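Local coordinates for protein ionotropic glutamate receptor bacterial homologue (Nostoc punctiforme, PDB 2PYY) that binds L-glutamate in the ligand-binding core of a bacterial ionotropic glutamate receptor homologue, probably coupling ligand binding to opening of an ion channel, at residues L5-R10 and S42-Y47; F79-P84 and G187-N192; P14-N19 and F26-W31; R32-Q37 and L205-N210. All coordinates share one frame; numbering follows the deposited sequence.

Contact 1. Residues L5-R10 and S42-Y47. With GLU (glutamic acid), chain E.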
loop_
_atom_site.group_PDB
_atom_site.type_symbol
_atom_site.label_atom_id
_atom_site.label_comp_id
_atom_site.label_asym_id
_atom_site.label_seq_id
_atom_site.Cartn_x
_atom_site.Cartn_y
_atom_site.Cartn_z
ATOM N N LEU B 5 -4.651 21.549 -17.149
ATOM C CA LEU B 5 -4.914 20.625 -16.047
ATOM C C LEU B 5 -4.228 21.005 -14.748
ATOM O O LEU B 5 -3.085 21.480 -14.732
ATOM C CB LEU B 5 -4.503 19.188 -16.408
ATOM C CG LEU B 5 -5.342 18.414 -17.432
ATOM C CD1 LEU B 5 -4.711 17.042 -17.662
ATOM C CD2 LEU B 5 -6.769 18.251 -16.924
ATOM N N LEU B 6 -4.955 20.796 -13.656
ATOM C CA LEU B 6 -4.457 21.071 -12.320
ATOM C C LEU B 6 -3.797 19.788 -11.846
ATOM O O LEU B 6 -4.451 18.753 -11.718
ATOM C CB LEU B 6 -5.617 21.470 -11.402
ATOM C CG LEU B 6 -5.925 22.979 -11.365
ATOM C CD1 LEU B 6 -5.859 23.576 -12.749
ATOM C CD2 LEU B 6 -7.292 23.207 -10.729
ATOM N N VAL B 7 -2.492 19.845 -11.612
ATOM C CA VAL B 7 -1.765 18.662 -11.174
ATOM C C VAL B 7 -1.217 18.839 -9.753
ATOM O O VAL B 7 -0.462 19.768 -9.492
ATOM C CB VAL B 7 -0.612 18.356 -12.156
ATOM C CG1 VAL B 7 0.157 17.125 -11.696
ATOM C CG2 VAL B 7 -1.180 18.133 -13.559
ATOM N N ALA B 8 -1.631 17.966 -8.837
ATOM C CA ALA B 8 -1.164 18.040 -7.462
ATOM C C ALA B 8 0.237 17.459 -7.381
ATOM O O ALA B 8 0.531 16.443 -8.015
ATOM C CB ALA B 8 -2.093 17.265 -6.544
ATOM N N THR B 9 1.106 18.117 -6.620
ATOM C CA THR B 9 2.454 17.617 -6.428
ATOM C C THR B 9 2.757 17.697 -4.937
ATOM O O THR B 9 2.075 18.398 -4.197
ATOM C CB THR B 9 3.515 18.434 -7.216
ATOM O OG1 THR B 9 3.692 19.735 -6.633
ATOM C CG2 THR B 9 3.094 18.574 -8.669
ATOM N N ARG B 10 3.774 16.965 -4.509
ATOM C CA ARG B 10 4.192 16.947 -3.124
ATOM C C ARG B 10 5.717 16.924 -3.193
ATOM O O ARG B 10 6.314 16.157 -3.956
ATOM C CB ARG B 10 3.625 15.698 -2.437
ATOM C CG ARG B 10 3.983 15.540 -0.974
ATOM C CD ARG B 10 5.124 14.556 -0.825
ATOM N NE ARG B 10 5.668 14.522 0.525
ATOM C CZ ARG B 10 4.980 14.191 1.613
ATOM N NH1 ARG B 10 3.699 13.852 1.520
ATOM N NH2 ARG B 10 5.566 14.216 2.805
ATOM N N SER B 42 -0.223 22.013 -18.160
ATOM C CA SER B 42 -0.666 21.882 -16.783
ATOM C C SER B 42 -0.126 22.902 -15.790
ATOM O O SER B 42 0.874 23.581 -16.040
ATOM C CB SER B 42 -0.335 20.468 -16.287
ATOM O OG SER B 42 1.034 20.165 -16.500
ATOM N N LYS B 43 -0.810 22.992 -14.653
ATOM C CA LYS B 43 -0.418 23.894 -13.577
ATOM C C LYS B 43 -0.256 23.050 -12.314
ATOM O O LYS B 43 -1.194 22.394 -11.865
ATOM C CB LYS B 43 -1.478 24.968 -13.361
ATOM C CG LYS B 43 -1.084 26.005 -12.321
ATOM C CD LYS B 43 -2.048 27.183 -12.295
ATOM C CE LYS B 43 -1.561 28.262 -11.341
ATOM N NZ LYS B 43 -1.482 27.761 -9.943
ATOM N N LEU B 44 0.945 23.077 -11.749
ATOM C CA LEU B 44 1.253 22.292 -10.563
ATOM C C LEU B 44 0.854 22.955 -9.247
ATOM O O LEU B 44 1.230 24.095 -8.978
ATOM C CB LEU B 44 2.747 21.958 -10.556
ATOM C CG LEU B 44 3.319 21.355 -11.843
ATOM C CD1 LEU B 44 4.731 20.871 -11.546
ATOM C CD2 LEU B 44 2.450 20.189 -12.343
ATOM N N ILE B 45 0.093 22.220 -8.441
ATOM C CA ILE B 45 -0.370 22.696 -7.145
ATOM C C ILE B 45 0.272 21.873 -6.027
ATOM O O ILE B 45 0.094 20.653 -5.964
ATOM C CB ILE B 45 -1.893 22.568 -7.034
ATOM C CG1 ILE B 45 -2.552 23.268 -8.229
ATOM C CG2 ILE B 45 -2.371 23.196 -5.717
ATOM C CD1 ILE B 45 -4.067 23.088 -8.269
ATOM N N GLU B 46 1.018 22.543 -5.152
ATOM C CA GLU B 46 1.722 21.891 -4.038
ATOM C C GLU B 46 0.827 21.528 -2.862
ATOM O O GLU B 46 -0.023 22.321 -2.465
ATOM C CB GLU B 46 2.864 22.809 -3.549
ATOM C CG GLU B 46 3.695 22.292 -2.363
ATOM C CD GLU B 46 4.898 23.195 -2.068
ATOM O OE1 GLU B 46 5.649 22.950 -1.096
ATOM O OE2 GLU B 46 5.113 24.164 -2.820
ATOM N N TYR B 47 1.013 20.319 -2.336
ATOM C CA TYR B 47 0.277 19.863 -1.157
ATOM C C TYR B 47 1.309 19.397 -0.136
ATOM O O TYR B 47 2.414 18.980 -0.497
ATOM C CB TYR B 47 -0.733 18.779 -1.526
ATOM C CG TYR B 47 -1.906 19.379 -2.275
ATOM C CD1 TYR B 47 -2.912 20.079 -1.588
ATOM C CD2 TYR B 47 -1.983 19.311 -3.676
ATOM C CE1 TYR B 47 -3.960 20.695 -2.264
ATOM C CE2 TYR B 47 -3.032 19.928 -4.368
ATOM C CZ TYR B 47 -4.013 20.614 -3.654
ATOM O OH TYR B 47 -5.057 21.202 -4.324
HETATM N N GLU E . 5.563 6.737 -1.065
HETATM C CA GLU E . 4.936 7.292 0.171
HETATM C C GLU E . 3.418 7.165 0.082
HETATM O O GLU E . 2.903 7.126 -1.055
HETATM C CB GLU E . 5.310 8.766 0.336
HETATM C CG GLU E . 4.817 9.391 1.637
HETATM C CD GLU E . 5.067 10.892 1.706
HETATM O OE1 GLU E . 4.904 11.472 2.799
HETATM O OE2 GLU E . 5.421 11.488 0.666
HETATM O OXT GLU E . 2.761 7.112 1.142
#
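Two neighbouring parallel strands, L5-R10 and S42-Y47, are joined through helix 26-38 in a beta-alpha-beta crossover. Five backbone hydrogen bonds zip them together, donated in turn by K43, V7, I45, T9 and Y47; the bond from V7 N to K43 O is nearly straight at 175°. On the face turned to helix 26-38, V7 and L44 run alongside each other in the same direction, with V7 CB 3.6 Å from L44 CD2. V7 holds CG1 anti to its backbone N (chi1 180°), which puts CG2 beside S42 CB, while the S42 hydroxyl bonds to W31. T9 crosses L44 at about a right angle, its CG2 3.9 Å from L44 CB. The other face carries A8, whose CB comes obliquely to the Y47 ring at 3.5 Å from CD2, and L6, whose CG meets I45 CD1 at 3.6 Å. R10 bends at chi2 and leads away from S42-Y47 toward the ligand, with R10 NH2 2.8 Å from OE1 of the glutamate. T9 OG1, on the face with V7 and L44, is buried without a polar partner in the model, and the positive charge of R10 probably favours the ligand carboxylate beside it.

Contact 2. Residues F79-P84 and G187-N192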
loop_
_atom_site.group_PDB
_atom_site.type_symbol
_atom_site.label_atom_id
_atom_site.label_comp_id
_atom_site.label_asym_id
_atom_site.label_seq_id
_atom_site.Cartn_x
_atom_site.Cartn_y
_atom_site.Cartn_z
ATOM N N PHE B 79 -9.503 5.234 -5.819
ATOM C CA PHE B 79 -8.853 6.038 -6.843
ATOM C C PHE B 79 -8.232 5.170 -7.931
ATOM O O PHE B 79 -8.149 3.955 -7.791
ATOM C CB PHE B 79 -7.798 6.944 -6.192
ATOM C CG PHE B 79 -8.356 7.831 -5.108
ATOM C CD1 PHE B 79 -8.456 7.373 -3.795
ATOM C CD2 PHE B 79 -8.861 9.092 -5.419
ATOM C CE1 PHE B 79 -9.059 8.154 -2.809
ATOM C CE2 PHE B 79 -9.464 9.880 -4.445
ATOM C CZ PHE B 79 -9.565 9.408 -3.136
ATOM N N ASP B 80 -7.833 5.801 -9.027
ATOM C CA ASP B 80 -7.237 5.081 -10.142
ATOM C C ASP B 80 -5.747 5.427 -10.240
ATOM O O ASP B 80 -5.318 6.492 -9.794
ATOM C CB ASP B 80 -7.944 5.456 -11.447
ATOM C CG ASP B 80 -8.432 4.242 -12.218
ATOM O OD1 ASP B 80 -7.925 3.134 -11.952
ATOM O OD2 ASP B 80 -9.303 4.403 -13.101
ATOM N N PHE B 81 -4.972 4.522 -10.824
ATOM C CA PHE B 81 -3.546 4.725 -10.992
ATOM C C PHE B 81 -3.116 4.423 -12.423
ATOM O O PHE B 81 -3.716 3.588 -13.093
ATOM C CB PHE B 81 -2.748 3.810 -10.058
ATOM C CG PHE B 81 -2.602 4.332 -8.659
ATOM C CD1 PHE B 81 -3.413 3.858 -7.638
ATOM C CD2 PHE B 81 -1.656 5.304 -8.363
ATOM C CE1 PHE B 81 -3.285 4.345 -6.334
ATOM C CE2 PHE B 81 -1.517 5.800 -7.064
ATOM C CZ PHE B 81 -2.336 5.320 -6.052
ATOM N N SER B 82 -2.086 5.123 -12.884
ATOM C CA SER B 82 -1.545 4.877 -14.201
ATOM C C SER B 82 -0.643 3.677 -13.961
ATOM O O SER B 82 -0.594 3.137 -12.846
ATOM C CB SER B 82 -0.647 6.013 -14.632
ATOM O OG SER B 82 0.534 5.999 -13.845
ATOM N N LEU B 83 0.075 3.275 -15.000
ATOM C CA LEU B 83 1.035 2.193 -14.884
ATOM C C LEU B 83 2.106 2.735 -13.953
ATOM O O LEU B 83 2.288 3.939 -13.859
ATOM C CB LEU B 83 1.659 1.916 -16.249
ATOM C CG LEU B 83 0.707 1.230 -17.216
ATOM C CD1 LEU B 83 1.256 1.261 -18.654
ATOM C CD2 LEU B 83 0.497 -0.186 -16.737
ATOM N N PRO B 84 2.827 1.859 -13.252
ATOM C CA PRO B 84 3.881 2.320 -12.340
ATOM C C PRO B 84 4.918 3.197 -13.046
ATOM O O PRO B 84 5.278 2.938 -14.197
ATOM C CB PRO B 84 4.482 1.013 -11.811
ATOM C CG PRO B 84 4.134 -0.002 -12.875
ATOM C CD PRO B 84 2.733 0.392 -13.265
ATOM N N GLY B 187 3.002 5.603 -8.821
ATOM C CA GLY B 187 2.201 5.816 -10.007
ATOM C C GLY B 187 1.595 7.202 -9.941
ATOM O O GLY B 187 1.777 7.918 -8.944
ATOM N N ILE B 188 0.920 7.599 -11.013
ATOM C CA ILE B 188 0.243 8.892 -11.067
ATOM C C ILE B 188 -1.148 8.532 -10.543
ATOM O O ILE B 188 -1.747 7.543 -10.991
ATOM C CB ILE B 188 0.197 9.431 -12.536
ATOM C CG1 ILE B 188 1.614 9.861 -12.953
ATOM C CG2 ILE B 188 -0.764 10.625 -12.655
ATOM C CD1 ILE B 188 1.803 10.136 -14.471
ATOM N N ILE B 189 -1.638 9.275 -9.553
ATOM C CA ILE B 189 -2.954 8.974 -8.995
ATOM C C ILE B 189 -3.977 9.829 -9.730
ATOM O O ILE B 189 -3.741 11.013 -9.978
ATOM C CB ILE B 189 -2.977 9.231 -7.447
ATOM C CG1 ILE B 189 -4.229 8.614 -6.816
ATOM C CG2 ILE B 189 -2.873 10.730 -7.160
ATOM C CD1 ILE B 189 -4.128 8.429 -5.305
ATOM N N LEU B 190 -5.102 9.211 -10.075
ATOM C CA LEU B 190 -6.153 9.870 -10.831
ATOM C C LEU B 190 -7.505 9.535 -10.241
ATOM O O LEU B 190 -7.639 8.556 -9.508
ATOM C CB LEU B 190 -6.138 9.344 -12.270
ATOM C CG LEU B 190 -4.797 9.303 -12.982
ATOM C CD1 LEU B 190 -4.634 7.995 -13.740
ATOM C CD2 LEU B 190 -4.700 10.493 -13.896
ATOM N N PRO B 191 -8.526 10.347 -10.551
ATOM C CA PRO B 191 -9.858 10.055 -10.025
ATOM C C PRO B 191 -10.409 8.881 -10.840
ATOM O O PRO B 191 -9.925 8.618 -11.939
ATOM C CB PRO B 191 -10.620 11.353 -10.279
ATOM C CG PRO B 191 -9.937 11.923 -11.489
ATOM C CD PRO B 191 -8.486 11.670 -11.197
ATOM N N ASN B 192 -11.389 8.169 -10.299
ATOM C CA ASN B 192 -11.973 7.047 -11.029
ATOM C C ASN B 192 -12.534 7.506 -12.363
ATOM O O ASN B 192 -13.004 8.635 -12.479
ATOM C CB ASN B 192 -13.113 6.411 -10.245
ATOM C CG ASN B 192 -12.632 5.664 -9.025
ATOM O OD1 ASN B 192 -11.600 4.982 -9.059
ATOM N ND2 ASN B 192 -13.383 5.780 -7.934
HETATM O O HOH W 1 -9.063 6.912 -13.973
#
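The backbones of F79-P84 and G187-N192 run antiparallel, D80 and L190 forming a hydrogen-bonded pair and F81 and I189 the adjoining non-hydrogen-bonded one. D80 N gives to L190 O at 2.8 Å, L190 N returns to D80 O, and S82 N reaches I188 O in the carbonyl plane. S82 then adds its side chain: OG accepts from I188 N at 3.3 Å and gives its own proton to L83 O at 2.7 Å, so the hydroxyl is held from both segments. I189 crosses F81 obliquely, and its CG1 sits over the ring face in a CH-pi contact, 4.2 Å from the centroid. G187 meets the edge of that same ring. L190 O lies near the plane of the F79 ring, at its edge. On the face with L190, a water gives to D80 OD2 at 2.7 Å and to P191 O at 2.8 Å, while the D80 carboxylate makes salt bridges to K198 and R197 of the second subunit. Strand 80-81 is the edge of a mixed sheet, paired with the end of strand 175-190, one of the long strands that, as in other two-lobed periplasmic-binding-protein folds, probably link the lobes.

Contact 3. Residues P14-N19 and F26-W31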
loop_
_atom_site.group_PDB
_atom_site.type_symbol
_atom_site.label_atom_id
_atom_site.label_comp_id
_atom_site.label_asym_id
_atom_site.label_seq_id
_atom_site.Cartn_x
_atom_site.Cartn_y
_atom_site.Cartn_z
ATOM N N PRO B 14 14.560 12.896 -4.355
ATOM C CA PRO B 14 14.812 13.613 -5.611
ATOM C C PRO B 14 13.683 13.537 -6.645
ATOM O O PRO B 14 13.907 13.820 -7.826
ATOM C CB PRO B 14 16.081 12.947 -6.119
ATOM C CG PRO B 14 15.828 11.515 -5.761
ATOM C CD PRO B 14 15.238 11.584 -4.360
ATOM N N PHE B 15 12.485 13.136 -6.223
ATOM C CA PHE B 15 11.357 13.062 -7.156
ATOM C C PHE B 15 10.786 14.454 -7.439
ATOM O O PHE B 15 10.544 14.809 -8.590
ATOM C CB PHE B 15 10.278 12.110 -6.613
ATOM C CG PHE B 15 10.779 10.704 -6.429
ATOM C CD1 PHE B 15 11.424 10.327 -5.253
ATOM C CD2 PHE B 15 10.722 9.793 -7.489
ATOM C CE1 PHE B 15 12.017 9.064 -5.140
ATOM C CE2 PHE B 15 11.310 8.535 -7.385
ATOM C CZ PHE B 15 11.961 8.169 -6.212
ATOM N N VAL B 16 10.605 15.240 -6.384
ATOM C CA VAL B 16 10.100 16.601 -6.495
ATOM C C VAL B 16 10.884 17.527 -5.565
ATOM O O VAL B 16 10.935 17.303 -4.352
ATOM C CB VAL B 16 8.609 16.702 -6.105
ATOM C CG1 VAL B 16 8.147 18.162 -6.193
ATOM C CG2 VAL B 16 7.760 15.828 -7.021
ATOM N N LEU B 17 11.492 18.563 -6.136
ATOM C CA LEU B 17 12.256 19.545 -5.360
ATOM C C LEU B 17 11.783 20.952 -5.696
ATOM O O LEU B 17 11.239 21.181 -6.773
ATOM C CB LEU B 17 13.749 19.453 -5.664
ATOM C CG LEU B 17 14.456 18.118 -5.456
ATOM C CD1 LEU B 17 14.201 17.204 -6.632
ATOM C CD2 LEU B 17 15.962 18.380 -5.312
ATOM N N SER B 18 12.010 21.892 -4.782
ATOM C CA SER B 18 11.597 23.283 -4.968
ATOM C C SER B 18 12.601 24.302 -4.410
ATOM O O SER B 18 13.053 24.179 -3.276
ATOM C CB SER B 18 10.239 23.507 -4.293
ATOM O OG SER B 18 9.887 24.878 -4.305
ATOM N N ASN B 19 12.941 25.306 -5.214
ATOM C CA ASN B 19 13.870 26.356 -4.792
ATOM C C ASN B 19 13.208 27.736 -4.684
ATOM O O ASN B 19 12.891 28.379 -5.692
ATOM C CB ASN B 19 15.041 26.436 -5.762
ATOM C CG ASN B 19 16.021 25.305 -5.574
ATOM O OD1 ASN B 19 16.559 25.111 -4.479
ATOM N ND2 ASN B 19 16.268 24.551 -6.639
ATOM N N PHE B 26 12.912 13.987 -10.614
ATOM C CA PHE B 26 12.527 12.937 -11.538
ATOM C C PHE B 26 11.049 12.973 -11.935
ATOM O O PHE B 26 10.721 12.925 -13.115
ATOM C CB PHE B 26 12.863 11.571 -10.951
ATOM C CG PHE B 26 12.398 10.427 -11.796
ATOM C CD1 PHE B 26 13.132 10.016 -12.906
ATOM C CD2 PHE B 26 11.231 9.746 -11.465
ATOM C CE1 PHE B 26 12.705 8.928 -13.672
ATOM C CE2 PHE B 26 10.794 8.664 -12.213
ATOM C CZ PHE B 26 11.534 8.250 -13.322
ATOM N N SER B 27 10.149 13.051 -10.961
ATOM C CA SER B 27 8.733 13.075 -11.313
ATOM C C SER B 27 8.339 14.336 -12.063
ATOM O O SER B 27 7.493 14.281 -12.959
ATOM C CB SER B 27 7.852 12.922 -10.079
ATOM O OG SER B 27 8.195 11.733 -9.382
ATOM N N ILE B 28 8.924 15.468 -11.682
ATOM C CA ILE B 28 8.647 16.719 -12.381
ATOM C C ILE B 28 9.025 16.549 -13.870
ATOM O O ILE B 28 8.250 16.901 -14.764
ATOM C CB ILE B 28 9.451 17.916 -11.746
ATOM C CG1 ILE B 28 8.970 18.158 -10.311
ATOM C CG2 ILE B 28 9.208 19.215 -12.532
ATOM C CD1 ILE B 28 7.471 18.438 -10.208
ATOM N N ASP B 29 10.209 16.003 -14.144
ATOM C CA ASP B 29 10.636 15.800 -15.543
ATOM C C ASP B 29 9.795 14.758 -16.276
ATOM O O ASP B 29 9.462 14.918 -17.453
ATOM C CB ASP B 29 12.108 15.371 -15.625
ATOM C CG ASP B 29 13.058 16.464 -15.173
ATOM O OD1 ASP B 29 12.633 17.637 -15.131
ATOM O OD2 ASP B 29 14.225 16.151 -14.877
ATOM N N LEU B 30 9.459 13.677 -15.580
ATOM C CA LEU B 30 8.651 12.633 -16.202
ATOM C C LEU B 30 7.262 13.169 -16.562
ATOM O O LEU B 30 6.782 12.960 -17.673
ATOM C CB LEU B 30 8.519 11.419 -15.276
ATOM C CG LEU B 30 7.759 10.232 -15.862
ATOM C CD1 LEU B 30 8.507 9.713 -17.070
ATOM C CD2 LEU B 30 7.613 9.140 -14.814
ATOM N N TRP B 31 6.606 13.853 -15.632
ATOM C CA TRP B 31 5.287 14.380 -15.945
ATOM C C TRP B 31 5.337 15.383 -17.114
ATOM O O TRP B 31 4.488 15.356 -17.999
ATOM C CB TRP B 31 4.663 15.045 -14.719
ATOM C CG TRP B 31 3.404 15.752 -15.074
ATOM C CD1 TRP B 31 3.205 17.103 -15.114
ATOM C CD2 TRP B 31 2.203 15.152 -15.569
ATOM N NE1 TRP B 31 1.956 17.381 -15.609
ATOM C CE2 TRP B 31 1.318 16.201 -15.887
ATOM C CE3 TRP B 31 1.783 13.827 -15.763
ATOM C CZ2 TRP B 31 0.047 15.973 -16.410
ATOM C CZ3 TRP B 31 0.508 13.601 -16.286
ATOM C CH2 TRP B 31 -0.343 14.673 -16.593
#
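F15 is held closely against the start of helix 26-38, whereas the loop beyond V16 peels off toward solvent. At the tight end, F26 N gives a hydrogen bond to P14 O at 3.0 Å, lying in the carbonyl plane. The next amide, S27 N, reaches F15 O at the same distance of 3.0 Å, but that bond is bent to 131°. Two amides of the first helical turn, whose position gives them no acceptor within the helix, are thereby satisfied by the preceding loop. S27 OG comes up at the edge of the F15 ring, near its plane and 3.5 Å from F15 CB; its chi1 of -56° keeps the hydroxyl beside the backbone N, and its polar partner is A67 O. The two phenylalanines meet obliquely, with F15 CD2 4.0 Å from F26 CD2, and F86 stands edge-to-face to both rings. F15 also packs edge-to-face on Y186 of the glutamate pocket, its own side chain being about 8 Å from the bound ligand. Within the loop, F15 and V16 both face I12, a classic beta bulge, and a cis peptide bond precedes P14. From V16 onward the fit slackens. V16 crosses I28 at about a right angle and spreads both its methyls toward one tip: CG1 is 4.1 Å from I28 CD1, and CG2 approaches the same atom. L17, partly exposed, makes no contact with the helix and pairs through its backbone with S24, and the exposed S18 and N19 carry the loop out to solvent.

Contact 4. Residues R32-Q37 and L205-N210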
loop_
_atom_site.group_PDB
_atom_site.type_symbol
_atom_site.label_atom_id
_atom_site.label_comp_id
_atom_site.label_asym_id
_atom_site.label_seq_id
_atom_site.Cartn_x
_atom_site.Cartn_y
_atom_site.Cartn_z
ATOM N N ARG B 32 6.327 16.268 -17.108
ATOM C CA ARG B 32 6.462 17.253 -18.177
ATOM C C ARG B 32 6.546 16.569 -19.542
ATOM O O ARG B 32 5.920 17.016 -20.493
ATOM C CB ARG B 32 7.708 18.108 -17.954
ATOM C CG ARG B 32 7.949 19.172 -19.019
ATOM C CD ARG B 32 9.360 19.744 -18.935
ATOM N NE ARG B 32 9.590 20.487 -17.687
ATOM C CZ ARG B 32 10.562 20.207 -16.823
ATOM N NH1 ARG B 32 11.391 19.199 -17.070
ATOM N NH2 ARG B 32 10.712 20.943 -15.728
ATOM N N SER B 33 7.304 15.475 -19.635
ATOM C CA SER B 33 7.443 14.750 -20.902
ATOM C C SER B 33 6.138 14.105 -21.330
ATOM O O SER B 33 5.755 14.142 -22.501
ATOM C CB SER B 33 8.508 13.654 -20.797
ATOM O OG SER B 33 9.741 14.179 -20.359
ATOM N N ILE B 34 5.471 13.488 -20.364
ATOM C CA ILE B 34 4.203 12.823 -20.610
ATOM C C ILE B 34 3.192 13.850 -21.104
ATOM O O ILE B 34 2.470 13.610 -22.063
ATOM C CB ILE B 34 3.675 12.176 -19.316
ATOM C CG1 ILE B 34 4.635 11.077 -18.854
ATOM C CG2 ILE B 34 2.283 11.641 -19.536
ATOM C CD1 ILE B 34 4.252 10.454 -17.521
ATOM N N ALA B 35 3.163 15.003 -20.444
ATOM C CA ALA B 35 2.238 16.076 -20.792
ATOM C C ALA B 35 2.559 16.697 -22.146
ATOM O O ALA B 35 1.665 16.969 -22.942
ATOM C CB ALA B 35 2.262 17.145 -19.716
ATOM N N THR B 36 3.835 16.935 -22.403
ATOM C CA THR B 36 4.224 17.528 -23.669
ATOM C C THR B 36 3.881 16.569 -24.811
ATOM O O THR B 36 3.395 16.988 -25.862
ATOM C CB THR B 36 5.711 17.879 -23.667
ATOM O OG1 THR B 36 6.457 16.749 -23.231
ATOM C CG2 THR B 36 5.983 19.037 -22.720
ATOM N N GLN B 37 4.085 15.277 -24.589
ATOM C CA GLN B 37 3.792 14.293 -25.617
ATOM C C GLN B 37 2.295 14.127 -25.890
ATOM O O GLN B 37 1.904 13.798 -27.008
ATOM C CB GLN B 37 4.380 12.947 -25.232
ATOM C CG GLN B 37 4.417 11.989 -26.385
ATOM C CD GLN B 37 4.557 10.566 -25.930
ATOM O OE1 GLN B 37 5.410 10.256 -25.095
ATOM N NE2 GLN B 37 3.723 9.679 -26.475
ATOM N N LEU B 205 4.525 4.598 -21.847
ATOM C CA LEU B 205 5.026 3.440 -22.581
ATOM C C LEU B 205 5.935 3.907 -23.728
ATOM O O LEU B 205 7.018 3.366 -23.911
ATOM C CB LEU B 205 3.854 2.587 -23.114
ATOM C CG LEU B 205 3.027 1.858 -22.041
ATOM C CD1 LEU B 205 1.791 1.234 -22.660
ATOM C CD2 LEU B 205 3.897 0.805 -21.360
ATOM N N ASN B 206 5.513 4.914 -24.490
ATOM C CA ASN B 206 6.362 5.384 -25.581
ATOM C C ASN B 206 7.656 5.984 -25.046
ATOM O O ASN B 206 8.719 5.783 -25.631
ATOM C CB ASN B 206 5.633 6.406 -26.451
ATOM C CG ASN B 206 4.517 5.774 -27.270
ATOM O OD1 ASN B 206 4.637 4.626 -27.726
ATOM N ND2 ASN B 206 3.436 6.517 -27.474
ATOM N N LEU B 207 7.564 6.708 -23.931
ATOM C CA LEU B 207 8.738 7.314 -23.316
ATOM C C LEU B 207 9.742 6.235 -22.917
ATOM O O LEU B 207 10.952 6.441 -22.988
ATOM C CB LEU B 207 8.340 8.141 -22.084
ATOM C CG LEU B 207 7.632 9.475 -22.337
ATOM C CD1 LEU B 207 7.327 10.160 -21.007
ATOM C CD2 LEU B 207 8.529 10.375 -23.193
ATOM N N LYS B 208 9.247 5.080 -22.492
ATOM C CA LYS B 208 10.132 3.992 -22.116
ATOM C C LYS B 208 10.721 3.358 -23.374
ATOM O O LYS B 208 11.910 3.063 -23.421
ATOM C CB LYS B 208 9.371 2.936 -21.316
ATOM C CG LYS B 208 9.034 3.345 -19.879
ATOM C CD LYS B 208 7.955 2.443 -19.312
ATOM C CE LYS B 208 7.736 2.677 -17.830
ATOM N NZ LYS B 208 8.879 2.189 -17.003
ATOM N N GLU B 209 9.885 3.151 -24.389
ATOM C CA GLU B 209 10.333 2.544 -25.634
ATOM C C GLU B 209 11.360 3.371 -26.429
ATOM O O GLU B 209 12.256 2.798 -27.045
ATOM C CB GLU B 209 9.115 2.197 -26.506
ATOM C CG GLU B 209 8.328 0.983 -25.991
ATOM C CD GLU B 209 6.911 0.872 -26.560
ATOM O OE1 GLU B 209 6.706 1.223 -27.743
ATOM O OE2 GLU B 209 5.998 0.414 -25.825
ATOM N N ASN B 210 11.262 4.700 -26.412
ATOM C CA ASN B 210 12.229 5.509 -27.154
ATOM C C ASN B 210 13.467 5.887 -26.347
ATOM O O ASN B 210 14.328 6.616 -26.832
ATOM C CB ASN B 210 11.584 6.780 -27.713
ATOM C CG ASN B 210 11.069 7.705 -26.633
ATOM O OD1 ASN B 210 11.657 7.830 -25.560
ATOM N ND2 ASN B 210 9.972 8.375 -26.924
#
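L207 is driven like a wedge against S33, I34 and Q37 where helix 26-38 meets helix 197-209 in this periplasmic-binding-protein fold. The axes of their segments 32-37 and 205-209 cross at 110° and stay 10.6 Å apart, so side chains alone bridge the gap. From CB, which points toward R32-Q37, the chain turns with CG anti to the carbonyl carbon (chi1 -73°). CG and CD2 pass alongside the end of the Q37 side chain, the two residues reaching toward one another's helix and overlapping side by side. CD2 also approaches S33 CB at 4.1 Å. CD1, the other branch of the fork, is 3.7 Å from S33 CB and closer still to I34. S33 offers only carbon here, because its OG is engaged by D29 O one turn back. Q37, with CG anti to its backbone N (chi1 -166°), stretches across to N206 as well; the two side chains cross at about a right angle. That edge is the more open one, Q37 being exposed and N206 partly so, with N206 packing on A73 of the second subunit. At the buried end, I34 lies at about a right angle to L207, its CG1 3.6 Å from L207 CD1.

Helix 26-38 ties the set together: contact 3 uses its start, contact 4 its later turns, and contact 1 pairs the strands that flank it in the chain. Contact 3 is nested inside the loop closed by contact 1, with centres 12 Å apart, and W31 packs against V7. Contact 2 lies within the much longer loop closed by contact 4; I188 touches both W31 and I34 of the helix, while L83 meets L205. Contacts 1 and 2 do not touch, their nearest atoms being about 7 Å apart. One lobe thus runs from glutamate-facing R10, near contact 3, to contacts 2 and 4, which both meet the second subunit.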